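Local atomic coordinates of AlyGC (Glaciecola chathamensis, PDB entry 5GKD), a protein that probably cleaves alginate by beta-elimination, as a marine bacterial alginate lyase of polysaccharide lyase family 6 with a bound calcium ion. Residues E610-S615 with N641-N646; L545-S550 with Q578-K583; Y129-R134 with T155-Q160; T195-L200 with N218-N223. One frame throughout, in Å; residues are numbered along the deposited sequence.

AlyGC folds into two parallel beta-helices in series, and each holds two of the four contacts. Interactions 3 and 4 come first along the chain, in the N-terminal helix, with centres about 11 Å apart; they join turns between successive coils, and Gln160 packs on Thr195 where they touch. Interactions 2 and 1 follow in the C-terminal helix, about 10 Å between centres, on consecutive coils: strands 581-585 and 613-617 are neighbours, and Asn613 lies beside both Ser580 and Phe582. The pairs lie 51 to 59 Å apart between centres, on opposite sides of the chain's centre. Interactions 3 and 4 thus tie coils of the calcium-bearing helix, interactions 1 and 2 those of the other.

Interaction 1. Residues E610-S615 with N641-N646; sequences ENSNVS and NNNIFN
Asn641 lies alongside Glu610, both side chains pointing the same way, and its ND2 donates to Glu610 OE2 at 3.0 Å on the anti side of that oxygen, the amide and carboxylate planes 58° apart. Gln578 holds the other carboxylate oxygen. The backbone O of Asn641 receives Asn611 N at 3.1 Å. Asn642 and Asn611 both have positive phi and turn the chain at the same corner; Asn611 OD1 rests 3.2 Å from Asn642 CB. At Asn643, CG sits beside its own backbone N (chi1 -52°), which brings OD1 to 3.0 Å from Ser612 N, while ND2 bonds to Asn673 OD1 and Ile609 O. Like residues stacked on consecutive coils, here Asn643 and Asn673, recall the asparagine ladders of right-handed parallel beta-helices. Parallel strand pairing resumes at Ile644, whose N meets Ser612 O at 3.1 Å and whose O takes Val614 N at 3.0 Å; on the same face Asn613 ND2 lies against Ile644 CB. Phe645 turns to the other face, presenting its ring edge at CD1 to Val614 CB (3.9 Å) and meeting the ring of Phe675. Asn646 N closes on Val614 O at 2.8 Å, and its OD1 is held by Asn676.

Interaction 2. Residues L545-S550 with Q578-K583; sequences LAIKNS and QDSQFK
Ile547 and Gln578 start the backbone bonding, Gln578 N giving its hydrogen to Ile547 O at 2.8 Å. Asn549 N then donates to Gln578 O at 3.1 Å, and beyond the corner Gln581 N reaches Ser550 O at 2.8 Å. The side-chain bonds centre on Ser580. Its OG, placed beside its own backbone N (chi1 -64°), accepts Ser550 N almost straight at 3.2 Å and donates to Gln578 O at 2.9 Å from 50° above the carbonyl plane; Gln578 O thus takes two donors. Ser550 repeats the pattern one coil back, its OG giving to Lys548 O and receiving Val516 N, and Ser612 OG does the same for Ser580 N one coil on. This is a serine stack at a corner of a parallel beta-helix, where each hydroxyl ties the turn of its own coil to the backbone of the coil before. Among the packing contacts, the CG2 branch of Ile547 touches Ser580 OG at 3.7 Å. Asn549 and Asp579, both with positive phi at this corner, lie side by side with amide and carboxylate planes nearly parallel, 6° apart. Lys548 CA lies 3.3 Å from Gln578 O, a CA-H...O contact to the oxygen that also takes the N-H and O-H donors.

Interaction 3. Residues Y129-R134 with T155-Q160; sequences YGRHNR and TTESSQ. With PO4 (phosphate ion), chain G.
The Tyr129 ring has Ser159 OG near its edge, on the side where that hydroxyl also meets Tyr129 CB at 3.5 Å. A phosphate ion, probably from the crystallisation liquor, meets the ring edge in plane: Tyr129 OH donates to its O1 at 2.8 Å, and Arg94 and Arg153 bind the same ion. The Arg131 guanidinium meets Gln160 O near its plane, at the edge: NE donates to that oxygen at 2.8 Å, 24° out of the plane. NH2 donates to Glu157 O at 2.7 Å, more strongly tilted at 32°. A water lies at the edge of the guanidinium, in its plane, weakly held by NH2 and bonded to Glu157 OE1. The Arg131 chain runs extended from CG to NE, with CG 3.4 Å from Ser158 O, spanning the turn 157-160. Gly130 N donates to Ser159 OG at 2.9 Å; the positive phi of Gly130 (74°) suits glycine. The contact ties the loops that follow strands 124-128 and 150-152 on neighbouring coils of the beta-helix. A methionine in place of Arg131 would probably leave the carbonyls of Glu157 and Gln160 without the NE and NH2 donors and the turn less firmly fixed. Arg131 NH2 and Glu157 OE1, 4.7 Å apart, are bridged by the water, and their opposite charges probably attract weakly; the tyrosine and arginines around the phosphate suggest a surface that accepts anions.

Interaction 4. Residues T195-L200 with N218-N223; sequences TDSFTL and NKSGKN. With PO4 (phosphate ion), chain H.
Asn223 reaches across to Thr199 with OD1, which accepts Thr199 N at 2.8 Å and a fairly straight 164°. The amide nitrogen of the same side chain is used twice: Asn223 ND2 donates to Ser220 OG at 2.8 Å, with that hydroxyl in the amide plane, and to Asn218 OD1 at 2.9 Å. With CG beside its own backbone N (chi1 -60°), the amide turns its OD1 edge to Ser197 CB, which lies close to the amide plane, and is fixed against rotation from both ends. A leucine at this position would lack all three bonds and would probably leave Thr199 N and Asn218 OD1 without their mates. Asn245, one coil further on, binds Asn223 N through its OD1 in the same way, so an asparagine side chain linking its turn to the backbone of the previous coil recurs along this corner of the parallel beta-helix. Next to it the backbones bridge once: Gly221 N donates to Thr195 O at 2.9 Å and Ser197 N to Gly221 O at 3.0 Å. A CB on Gly221 would run into Asp196 OD1. Lys222 bends along its chain to form a weak salt bridge, NZ to Asp196 OD1 at 3.3 Å. Lys222 CB lies 3.6 Å from Phe198 CE1; one face of that ring carries Asp196 CB, and the ring also stacks with His163. Lys219, extended, donates from NZ to O4 of a phosphate ion, probably from the crystallisation liquor, at 2.8 Å; Arg240, a residue of the carbonate pocket, binds the same ion.

Interaction 1. Residues E610-S615 with N641-N646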
loop_
_atom_site.group_PDB
_atom_site.type_symbol
_atom_site.label_atom_id
_atom_site.label_comp_id
_atom_site.label_asym_id
_atom_site.label_seq_id
_atom_site.Cartn_x
_atom_site.Cartn_y
_atom_site.Cartn_z
ATOM N N GLU A 610 -5.204 -20.388 20.576
ATOM C CA GLU A 610 -5.269 -21.419 21.606
ATOM C C GLU A 610 -6.081 -22.622 21.135
ATOM O O GLU A 610 -7.019 -22.489 20.350
ATOM C CB GLU A 610 -5.877 -20.875 22.908
ATOM C CG GLU A 610 -5.049 -19.813 23.588
ATOM C CD GLU A 610 -5.745 -19.232 24.806
ATOM O OE1 GLU A 610 -6.870 -18.712 24.656
ATOM O OE2 GLU A 610 -5.175 -19.310 25.915
ATOM N N ASN A 611 -5.707 -23.803 21.641
ATOM C CA ASN A 611 -6.481 -25.037 21.471
ATOM C C ASN A 611 -6.726 -25.355 20.005
ATOM O O ASN A 611 -7.787 -25.845 19.625
ATOM C CB ASN A 611 -7.811 -24.964 22.222
ATOM C CG ASN A 611 -7.630 -24.765 23.719
ATOM O OD1 ASN A 611 -6.761 -25.387 24.345
ATOM N ND2 ASN A 611 -8.447 -23.889 24.298
ATOM N N SER A 612 -5.746 -25.064 19.172
ATOM C CA SER A 612 -5.928 -25.167 17.740
ATOM C C SER A 612 -4.907 -26.131 17.171
ATOM O O SER A 612 -3.986 -26.571 17.857
ATOM C CB SER A 612 -5.821 -23.784 17.084
ATOM O OG SER A 612 -6.898 -22.975 17.518
ATOM N N ASN A 613 -5.081 -26.454 15.898
ATOM C CA ASN A 613 -4.271 -27.470 15.255
ATOM C C ASN A 613 -3.898 -27.004 13.857
ATOM O O ASN A 613 -4.766 -26.622 13.071
ATOM C CB ASN A 613 -5.034 -28.802 15.215
ATOM C CG ASN A 613 -4.147 -29.958 14.902
ATOM O OD1 ASN A 613 -3.630 -30.063 13.797
ATOM N ND2 ASN A 613 -3.945 -30.837 15.875
ATOM N N VAL A 614 -2.606 -27.032 13.559
ATOM C CA VAL A 614 -2.055 -26.570 12.295
ATOM C C VAL A 614 -1.131 -27.651 11.763
ATOM O O VAL A 614 -0.198 -28.064 12.462
ATOM C CB VAL A 614 -1.275 -25.253 12.459
ATOM C CG1 VAL A 614 -0.635 -24.847 11.135
ATOM C CG2 VAL A 614 -2.168 -24.149 13.015
ATOM N N SER A 615 -1.357 -28.084 10.521
ATOM C CA SER A 615 -0.581 -29.178 9.952
ATOM C C SER A 615 -0.289 -28.939 8.477
ATOM O O SER A 615 -1.188 -28.583 7.709
ATOM C CB SER A 615 -1.327 -30.504 10.126
ATOM O OG SER A 615 -0.505 -31.584 9.741
ATOM N N ASN A 641 -1.211 -20.959 23.253
ATOM C CA ASN A 641 -1.304 -21.991 24.271
ATOM C C ASN A 641 -2.057 -23.200 23.746
ATOM O O ASN A 641 -3.086 -23.064 23.076
ATOM C CB ASN A 641 -2.024 -21.500 25.531
ATOM C CG ASN A 641 -1.399 -20.271 26.115
ATOM O OD1 ASN A 641 -0.177 -20.120 26.122
ATOM N ND2 ASN A 641 -2.236 -19.369 26.607
ATOM N N ASN A 642 -1.559 -24.385 24.101
ATOM C CA ASN A 642 -2.324 -25.622 23.974
ATOM C C ASN A 642 -2.615 -25.962 22.520
ATOM O O ASN A 642 -3.659 -26.526 22.207
ATOM C CB ASN A 642 -3.621 -25.551 24.789
ATOM C CG ASN A 642 -3.362 -25.485 26.281
ATOM O OD1 ASN A 642 -3.086 -26.513 26.883
ATOM N ND2 ASN A 642 -3.420 -24.283 26.883
ATOM N N ASN A 643 -1.694 -25.628 21.629
ATOM C CA ASN A 643 -1.839 -25.926 20.214
ATOM C C ASN A 643 -0.955 -27.106 19.838
ATOM O O ASN A 643 0.028 -27.415 20.505
ATOM C CB ASN A 643 -1.461 -24.722 19.331
ATOM C CG ASN A 643 -2.181 -23.449 19.719
ATOM O OD1 ASN A 643 -3.372 -23.275 19.451
ATOM N ND2 ASN A 643 -1.460 -22.551 20.349
ATOM N N ILE A 644 -1.296 -27.731 18.723
ATOM C CA ILE A 644 -0.475 -28.756 18.107
ATOM C C ILE A 644 -0.112 -28.268 16.720
ATOM O O ILE A 644 -0.998 -28.014 15.896
ATOM C CB ILE A 644 -1.193 -30.114 18.046
ATOM C CG1 ILE A 644 -1.454 -30.643 19.455
ATOM C CG2 ILE A 644 -0.382 -31.119 17.238
ATOM C CD1 ILE A 644 -2.741 -30.136 20.069
ATOM N N PHE A 645 1.181 -28.134 16.461
ATOM C CA PHE A 645 1.694 -27.690 15.174
ATOM C C PHE A 645 2.504 -28.827 14.564
ATOM O O PHE A 645 3.494 -29.264 15.159
ATOM C CB PHE A 645 2.572 -26.436 15.326
ATOM C CG PHE A 645 1.946 -25.299 16.125
ATOM C CD1 PHE A 645 0.840 -24.601 15.645
ATOM C CD2 PHE A 645 2.525 -24.871 17.310
ATOM C CE1 PHE A 645 0.295 -23.531 16.359
ATOM C CE2 PHE A 645 1.983 -23.805 18.036
ATOM C CZ PHE A 645 0.867 -23.132 17.551
ATOM N N ASN A 646 2.099 -29.302 13.379
ATOM C CA ASN A 646 2.810 -30.370 12.676
ATOM C C ASN A 646 3.324 -29.892 11.327
ATOM O O ASN A 646 2.570 -29.301 10.547
ATOM C CB ASN A 646 1.930 -31.609 12.436
ATOM C CG ASN A 646 1.257 -32.117 13.694
ATOM O OD1 ASN A 646 1.886 -32.772 14.530
ATOM N ND2 ASN A 646 -0.047 -31.862 13.811
#

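Interaction 2. Residues L545-S550 with Q578-K583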
loop_
_atom_site.group_PDB
_atom_site.type_symbol
_atom_site.label_atom_id
_atom_site.label_comp_id
_atom_site.label_asym_id
_atom_site.label_seq_id
_atom_site.Cartn_x
_atom_site.Cartn_y
_atom_site.Cartn_z
ATOM N N LEU A 545 -10.810 -9.486 14.435
ATOM C CA LEU A 545 -10.989 -10.769 13.764
ATOM C C LEU A 545 -10.990 -11.881 14.808
ATOM O O LEU A 545 -10.012 -12.040 15.543
ATOM C CB LEU A 545 -9.885 -10.992 12.717
ATOM C CG LEU A 545 -9.823 -12.360 12.029
ATOM C CD1 LEU A 545 -11.126 -12.670 11.332
ATOM C CD2 LEU A 545 -8.659 -12.421 11.056
ATOM N N ALA A 546 -12.086 -12.640 14.877
ATOM C CA ALA A 546 -12.232 -13.783 15.777
ATOM C C ALA A 546 -12.560 -15.025 14.961
ATOM O O ALA A 546 -13.417 -14.981 14.075
ATOM C CB ALA A 546 -13.329 -13.545 16.822
ATOM N N ILE A 547 -11.873 -16.125 15.258
ATOM C CA ILE A 547 -12.009 -17.381 14.528
ATOM C C ILE A 547 -12.160 -18.500 15.549
ATOM O O ILE A 547 -11.252 -18.731 16.355
ATOM C CB ILE A 547 -10.803 -17.632 13.611
ATOM C CG1 ILE A 547 -10.736 -16.547 12.539
ATOM C CG2 ILE A 547 -10.875 -19.011 12.972
ATOM C CD1 ILE A 547 -9.522 -16.621 11.703
ATOM N N LYS A 548 -13.305 -19.185 15.524
ATOM C CA LYS A 548 -13.652 -20.176 16.543
ATOM C C LYS A 548 -14.229 -21.414 15.883
ATOM O O LYS A 548 -15.077 -21.304 14.998
ATOM C CB LYS A 548 -14.684 -19.632 17.541
ATOM C CG LYS A 548 -14.406 -18.245 18.019
ATOM C CD LYS A 548 -15.550 -17.657 18.821
ATOM C CE LYS A 548 -15.158 -16.253 19.287
ATOM N NZ LYS A 548 -16.199 -15.574 20.101
ATOM N N ASN A 549 -13.786 -22.589 16.325
ATOM C CA ASN A 549 -14.421 -23.856 15.946
ATOM C C ASN A 549 -14.415 -24.091 14.441
ATOM O O ASN A 549 -15.310 -24.752 13.913
ATOM C CB ASN A 549 -15.863 -23.926 16.460
ATOM C CG ASN A 549 -15.975 -23.555 17.920
ATOM O OD1 ASN A 549 -16.684 -22.618 18.278
ATOM N ND2 ASN A 549 -15.275 -24.285 18.772
ATOM N N SER A 550 -13.432 -23.561 13.720
ATOM C CA SER A 550 -13.499 -23.596 12.273
ATOM C C SER A 550 -12.354 -24.412 11.700
ATOM O O SER A 550 -11.345 -24.665 12.354
ATOM C CB SER A 550 -13.488 -22.177 11.685
ATOM O OG SER A 550 -14.609 -21.450 12.140
ATOM N N GLN A 578 -9.454 -19.700 18.277
ATOM C CA GLN A 578 -9.770 -20.690 19.307
ATOM C C GLN A 578 -10.294 -21.960 18.651
ATOM O O GLN A 578 -11.151 -21.891 17.763
ATOM C CB GLN A 578 -10.822 -20.173 20.299
ATOM C CG GLN A 578 -10.437 -18.949 21.092
ATOM C CD GLN A 578 -9.346 -19.225 22.103
ATOM O OE1 GLN A 578 -9.082 -20.375 22.450
ATOM N NE2 GLN A 578 -8.704 -18.171 22.581
ATOM N N ASP A 579 -9.779 -23.113 19.086
ATOM C CA ASP A 579 -10.380 -24.413 18.761
ATOM C C ASP A 579 -10.595 -24.587 17.259
ATOM O O ASP A 579 -11.687 -24.922 16.811
ATOM C CB ASP A 579 -11.710 -24.592 19.509
ATOM C CG ASP A 579 -11.592 -24.292 20.999
ATOM O OD1 ASP A 579 -10.795 -24.962 21.670
ATOM O OD2 ASP A 579 -12.283 -23.379 21.502
ATOM N N SER A 580 -9.549 -24.344 16.469
ATOM C CA SER A 580 -9.674 -24.326 15.016
ATOM C C SER A 580 -8.569 -25.156 14.373
ATOM O O SER A 580 -7.501 -25.362 14.955
ATOM C CB SER A 580 -9.655 -22.877 14.469
ATOM O OG SER A 580 -10.784 -22.146 14.930
ATOM N N GLN A 581 -8.833 -25.651 13.166
ATOM C CA GLN A 581 -7.886 -26.521 12.484
ATOM C C GLN A 581 -7.491 -25.935 11.140
ATOM O O GLN A 581 -8.322 -25.366 10.432
ATOM C CB GLN A 581 -8.452 -27.925 12.253
ATOM C CG GLN A 581 -9.672 -28.274 13.087
ATOM C CD GLN A 581 -9.434 -28.218 14.572
ATOM O OE1 GLN A 581 -8.398 -28.591 15.036
ATOM N NE2 GLN A 581 -10.401 -27.766 15.322
ATOM N N PHE A 582 -6.229 -26.119 10.775
ATOM C CA PHE A 582 -5.689 -25.605 9.529
ATOM C C PHE A 582 -4.833 -26.696 8.922
ATOM O O PHE A 582 -3.962 -27.235 9.611
ATOM C CB PHE A 582 -4.849 -24.341 9.774
ATOM C CG PHE A 582 -5.574 -23.267 10.541
ATOM C CD1 PHE A 582 -5.716 -23.347 11.913
ATOM C CD2 PHE A 582 -6.115 -22.174 9.884
ATOM C CE1 PHE A 582 -6.392 -22.361 12.613
ATOM C CE2 PHE A 582 -6.786 -21.185 10.578
ATOM C CZ PHE A 582 -6.916 -21.270 11.941
ATOM N N LYS A 583 -5.043 -27.012 7.663
ATOM C CA LYS A 583 -4.266 -28.038 7.033
ATOM C C LYS A 583 -3.973 -27.827 5.560
ATOM O O LYS A 583 -4.838 -27.501 4.816
ATOM C CB LYS A 583 -4.947 -29.384 7.236
ATOM C CG LYS A 583 -4.093 -30.570 6.884
ATOM C CD LYS A 583 -4.709 -31.885 7.338
ATOM C CE LYS A 583 -3.697 -32.750 8.053
ATOM N NZ LYS A 583 -3.845 -34.196 7.754
#

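Interaction 3. Residues Y129-R134 with T155-Q160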
loop_
_atom_site.group_PDB
_atom_site.type_symbol
_atom_site.label_atom_id
_atom_site.label_comp_id
_atom_site.label_asym_id
_atom_site.label_seq_id
_atom_site.Cartn_x
_atom_site.Cartn_y
_atom_site.Cartn_z
ATOM N N TYR A 129 -2.432 28.675 19.379
ATOM C CA TYR A 129 -1.306 29.606 19.306
ATOM C C TYR A 129 -1.671 30.877 20.069
ATOM O O TYR A 129 -2.769 31.003 20.607
ATOM C CB TYR A 129 -0.937 29.953 17.858
ATOM C CG TYR A 129 -0.638 28.763 16.964
ATOM C CD1 TYR A 129 -1.659 27.978 16.443
ATOM C CD2 TYR A 129 0.664 28.430 16.653
ATOM C CE1 TYR A 129 -1.376 26.895 15.635
ATOM C CE2 TYR A 129 0.949 27.355 15.852
ATOM C CZ TYR A 129 -0.064 26.592 15.346
ATOM O OH TYR A 129 0.241 25.520 14.544
ATOM N N GLY A 130 -0.750 31.841 20.099
ATOM C CA GLY A 130 -1.094 33.113 20.698
ATOM C C GLY A 130 -1.157 33.030 22.216
ATOM O O GLY A 130 -0.488 32.206 22.849
ATOM N N ARG A 131 -1.983 33.897 22.810
ATOM C CA ARG A 131 -2.054 34.028 24.260
ATOM C C ARG A 131 -3.487 34.258 24.707
ATOM O O ARG A 131 -4.292 34.867 23.996
ATOM C CB ARG A 131 -1.175 35.189 24.773
ATOM C CG ARG A 131 0.315 34.959 24.642
ATOM C CD ARG A 131 1.137 36.085 25.284
ATOM N NE ARG A 131 2.567 35.813 25.158
ATOM C CZ ARG A 131 3.527 36.711 25.350
ATOM N NH1 ARG A 131 3.228 37.964 25.679
ATOM N NH2 ARG A 131 4.790 36.365 25.193
ATOM N N HIS A 132 -3.784 33.788 25.912
ATOM C CA HIS A 132 -5.063 34.046 26.583
ATOM C C HIS A 132 -6.259 33.530 25.785
ATOM O O HIS A 132 -7.328 34.128 25.792
ATOM C CB HIS A 132 -5.222 35.529 26.889
ATOM C CG HIS A 132 -4.144 36.061 27.777
ATOM N ND1 HIS A 132 -4.049 35.718 29.108
ATOM C CD2 HIS A 132 -3.092 36.877 27.518
ATOM C CE1 HIS A 132 -2.997 36.319 29.634
ATOM N NE2 HIS A 132 -2.392 37.014 28.687
ATOM N N ASN A 133 -6.094 32.396 25.128
ATOM C CA ASN A 133 -7.218 31.737 24.493
ATOM C C ASN A 133 -7.883 30.742 25.440
ATOM O O ASN A 133 -7.331 30.353 26.472
ATOM C CB ASN A 133 -6.756 31.054 23.209
ATOM C CG ASN A 133 -6.350 32.066 22.161
ATOM O OD1 ASN A 133 -6.976 33.118 22.061
ATOM N ND2 ASN A 133 -5.297 31.777 21.398
ATOM N N ARG A 134 -9.087 30.319 25.065
ATOM C CA ARG A 134 -9.841 29.350 25.842
ATOM C C ARG A 134 -10.478 28.328 24.912
ATOM O O ARG A 134 -11.055 28.683 23.879
ATOM C CB ARG A 134 -10.922 30.032 26.688
ATOM C CG ARG A 134 -11.628 29.072 27.634
ATOM C CD ARG A 134 -12.597 29.789 28.562
ATOM N NE ARG A 134 -13.392 28.837 29.305
ATOM C CZ ARG A 134 -14.509 29.134 29.949
ATOM N NH1 ARG A 134 -14.958 30.380 29.944
ATOM N NH2 ARG A 134 -15.176 28.187 30.595
ATOM N N THR A 155 5.886 27.948 19.316
ATOM C CA THR A 155 6.993 28.059 18.383
ATOM C C THR A 155 7.612 29.445 18.374
ATOM O O THR A 155 8.779 29.574 18.011
ATOM C CB THR A 155 6.543 27.617 16.991
ATOM O OG1 THR A 155 5.316 28.241 16.654
ATOM C CG2 THR A 155 6.311 26.137 17.001
ATOM N N THR A 156 6.885 30.472 18.801
ATOM C CA THR A 156 7.473 31.784 19.018
ATOM C C THR A 156 7.066 32.289 20.391
ATOM O O THR A 156 6.117 31.801 21.010
ATOM C CB THR A 156 7.066 32.830 17.938
ATOM O OG1 THR A 156 5.727 33.281 18.162
ATOM C CG2 THR A 156 7.131 32.224 16.546
ATOM N N GLU A 157 7.815 33.289 20.846
ATOM C CA GLU A 157 7.516 33.962 22.099
ATOM C C GLU A 157 6.087 34.496 22.137
ATOM O O GLU A 157 5.504 34.610 23.217
ATOM C CB GLU A 157 8.515 35.102 22.307
ATOM C CG GLU A 157 8.444 35.723 23.674
ATOM C CD GLU A 157 9.506 36.783 23.884
ATOM O OE1 GLU A 157 9.304 37.645 24.764
ATOM O OE2 GLU A 157 10.532 36.763 23.167
ATOM N N SER A 158 5.508 34.829 20.977
ATOM C CA SER A 158 4.124 35.298 20.931
ATOM C C SER A 158 3.125 34.225 21.344
ATOM O O SER A 158 1.993 34.557 21.692
ATOM C CB SER A 158 3.768 35.789 19.527
ATOM O OG SER A 158 4.652 36.803 19.115
ATOM N N SER A 159 3.513 32.954 21.283
ATOM C CA SER A 159 2.671 31.843 21.704
ATOM C C SER A 159 3.102 31.246 23.044
ATOM O O SER A 159 2.395 30.390 23.582
ATOM C CB SER A 159 2.676 30.754 20.621
ATOM O OG SER A 159 1.973 31.180 19.468
ATOM N N GLN A 160 4.237 31.674 23.587
ATOM C CA GLN A 160 4.677 31.257 24.905
ATOM C C GLN A 160 4.013 32.135 25.962
ATOM O O GLN A 160 3.348 33.117 25.647
ATOM C CB GLN A 160 6.202 31.321 24.984
ATOM C CG GLN A 160 6.871 30.377 23.998
ATOM C CD GLN A 160 8.302 30.784 23.698
ATOM O OE1 GLN A 160 8.856 31.641 24.371
ATOM N NE2 GLN A 160 8.888 30.190 22.681
HETATM P P PO4 G . 3.330 24.498 12.521
HETATM O O1 PO4 G . 2.972 25.248 13.783
HETATM O O2 PO4 G . 3.211 25.374 11.290
HETATM O O3 PO4 G . 2.403 23.311 12.413
HETATM O O4 PO4 G . 4.761 24.021 12.598
HETATM O O HOH W 1 7.257 38.432 25.962
#

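Interaction 4. Residues T195-L200 with N218-N223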
loop_
_atom_site.group_PDB
_atom_site.type_symbol
_atom_site.label_atom_id
_atom_site.label_comp_id
_atom_site.label_asym_id
_atom_site.label_seq_id
_atom_site.Cartn_x
_atom_site.Cartn_y
_atom_site.Cartn_z
ATOM N N THR A 195 10.760 26.625 27.587
ATOM C CA THR A 195 10.024 27.869 27.738
ATOM C C THR A 195 8.834 27.627 28.654
ATOM O O THR A 195 8.390 26.495 28.831
ATOM C CB THR A 195 9.551 28.411 26.383
ATOM O OG1 THR A 195 8.496 27.591 25.876
ATOM C CG2 THR A 195 10.695 28.413 25.379
ATOM N N ASP A 196 8.346 28.706 29.256
ATOM C CA ASP A 196 7.221 28.662 30.180
ATOM C C ASP A 196 5.930 28.887 29.406
ATOM O O ASP A 196 5.758 29.931 28.770
ATOM C CB ASP A 196 7.355 29.726 31.267
ATOM C CG ASP A 196 8.480 29.447 32.241
ATOM O OD1 ASP A 196 8.841 28.272 32.436
ATOM O OD2 ASP A 196 8.984 30.415 32.829
ATOM N N SER A 197 5.010 27.932 29.496
ATOM C CA SER A 197 3.735 28.025 28.806
ATOM C C SER A 197 2.613 28.577 29.680
ATOM O O SER A 197 1.783 29.335 29.182
ATOM C CB SER A 197 3.353 26.648 28.252
ATOM O OG SER A 197 2.105 26.687 27.593
ATOM N N PHE A 198 2.574 28.219 30.968
ATOM C CA PHE A 198 1.533 28.663 31.912
ATOM C C PHE A 198 0.136 28.217 31.488
ATOM O O PHE A 198 -0.842 28.905 31.742
ATOM C CB PHE A 198 1.542 30.181 32.103
ATOM C CG PHE A 198 2.849 30.741 32.612
ATOM C CD1 PHE A 198 3.536 30.133 33.637
ATOM C CD2 PHE A 198 3.358 31.913 32.086
ATOM C CE1 PHE A 198 4.731 30.678 34.122
ATOM C CE2 PHE A 198 4.549 32.454 32.562
ATOM C CZ PHE A 198 5.236 31.828 33.575
ATOM N N THR A 199 0.025 27.067 30.838
ATOM C CA THR A 199 -1.268 26.579 30.377
ATOM C C THR A 199 -2.045 25.919 31.509
ATOM O O THR A 199 -1.494 25.138 32.279
ATOM C CB THR A 199 -1.076 25.575 29.243
ATOM O OG1 THR A 199 -0.441 26.223 28.130
ATOM C CG2 THR A 199 -2.411 24.998 28.812
ATOM N N LEU A 200 -3.336 26.209 31.573
ATOM C CA LEU A 200 -4.251 25.678 32.575
ATOM C C LEU A 200 -5.145 24.618 31.934
ATOM O O LEU A 200 -5.919 24.927 31.025
ATOM C CB LEU A 200 -5.096 26.808 33.165
ATOM C CG LEU A 200 -6.195 26.479 34.168
ATOM C CD1 LEU A 200 -5.553 25.628 35.226
ATOM C CD2 LEU A 200 -6.789 27.724 34.831
ATOM N N ASN A 218 2.943 16.515 28.645
ATOM C CA ASN A 218 3.381 17.860 28.987
ATOM C C ASN A 218 4.821 18.056 28.526
ATOM O O ASN A 218 5.698 17.262 28.871
ATOM C CB ASN A 218 3.258 18.124 30.485
ATOM C CG ASN A 218 3.402 19.585 30.811
ATOM O OD1 ASN A 218 2.480 20.370 30.588
ATOM N ND2 ASN A 218 4.571 19.971 31.307
ATOM N N LYS A 219 5.058 19.103 27.737
ATOM C CA LYS A 219 6.352 19.343 27.093
ATOM C C LYS A 219 6.700 20.824 27.143
ATOM O O LYS A 219 7.082 21.432 26.144
ATOM C CB LYS A 219 6.360 18.859 25.643
ATOM C CG LYS A 219 6.410 17.335 25.450
ATOM C CD LYS A 219 6.541 16.985 23.958
ATOM C CE LYS A 219 6.722 15.494 23.717
ATOM N NZ LYS A 219 6.611 15.133 22.276
ATOM N N SER A 220 6.524 21.433 28.304
ATOM C CA SER A 220 6.849 22.840 28.499
ATOM C C SER A 220 6.816 23.104 29.999
ATOM O O SER A 220 6.531 22.205 30.799
ATOM C CB SER A 220 5.888 23.750 27.745
ATOM O OG SER A 220 4.549 23.368 27.979
ATOM N N GLY A 221 7.073 24.357 30.368
ATOM C CA GLY A 221 7.270 24.723 31.757
ATOM C C GLY A 221 6.060 25.358 32.415
ATOM O O GLY A 221 5.288 26.069 31.782
ATOM N N LYS A 222 5.918 25.081 33.712
ATOM C CA LYS A 222 5.038 25.833 34.615
ATOM C C LYS A 222 3.575 25.785 34.180
ATOM O O LYS A 222 2.842 26.774 34.259
ATOM C CB LYS A 222 5.525 27.275 34.769
ATOM C CG LYS A 222 7.024 27.355 35.057
ATOM C CD LYS A 222 7.335 28.232 36.251
ATOM C CE LYS A 222 8.613 29.049 36.051
ATOM N NZ LYS A 222 9.779 28.277 35.573
ATOM N N ASN A 223 3.137 24.624 33.742
ATOM C CA ASN A 223 1.738 24.423 33.438
ATOM C C ASN A 223 1.042 23.863 34.664
ATOM O O ASN A 223 1.679 23.361 35.581
ATOM C CB ASN A 223 1.586 23.488 32.241
ATOM C CG ASN A 223 2.261 24.036 31.002
ATOM O OD1 ASN A 223 2.137 25.224 30.701
ATOM N ND2 ASN A 223 3.007 23.185 30.294
HETATM P P PO4 H . 7.142 11.550 23.003
HETATM O O1 PO4 H . 6.431 12.284 24.108
HETATM O O2 PO4 H . 6.096 11.032 22.096
HETATM O O3 PO4 H . 7.998 10.403 23.603
HETATM O O4 PO4 H . 7.893 12.597 22.213
#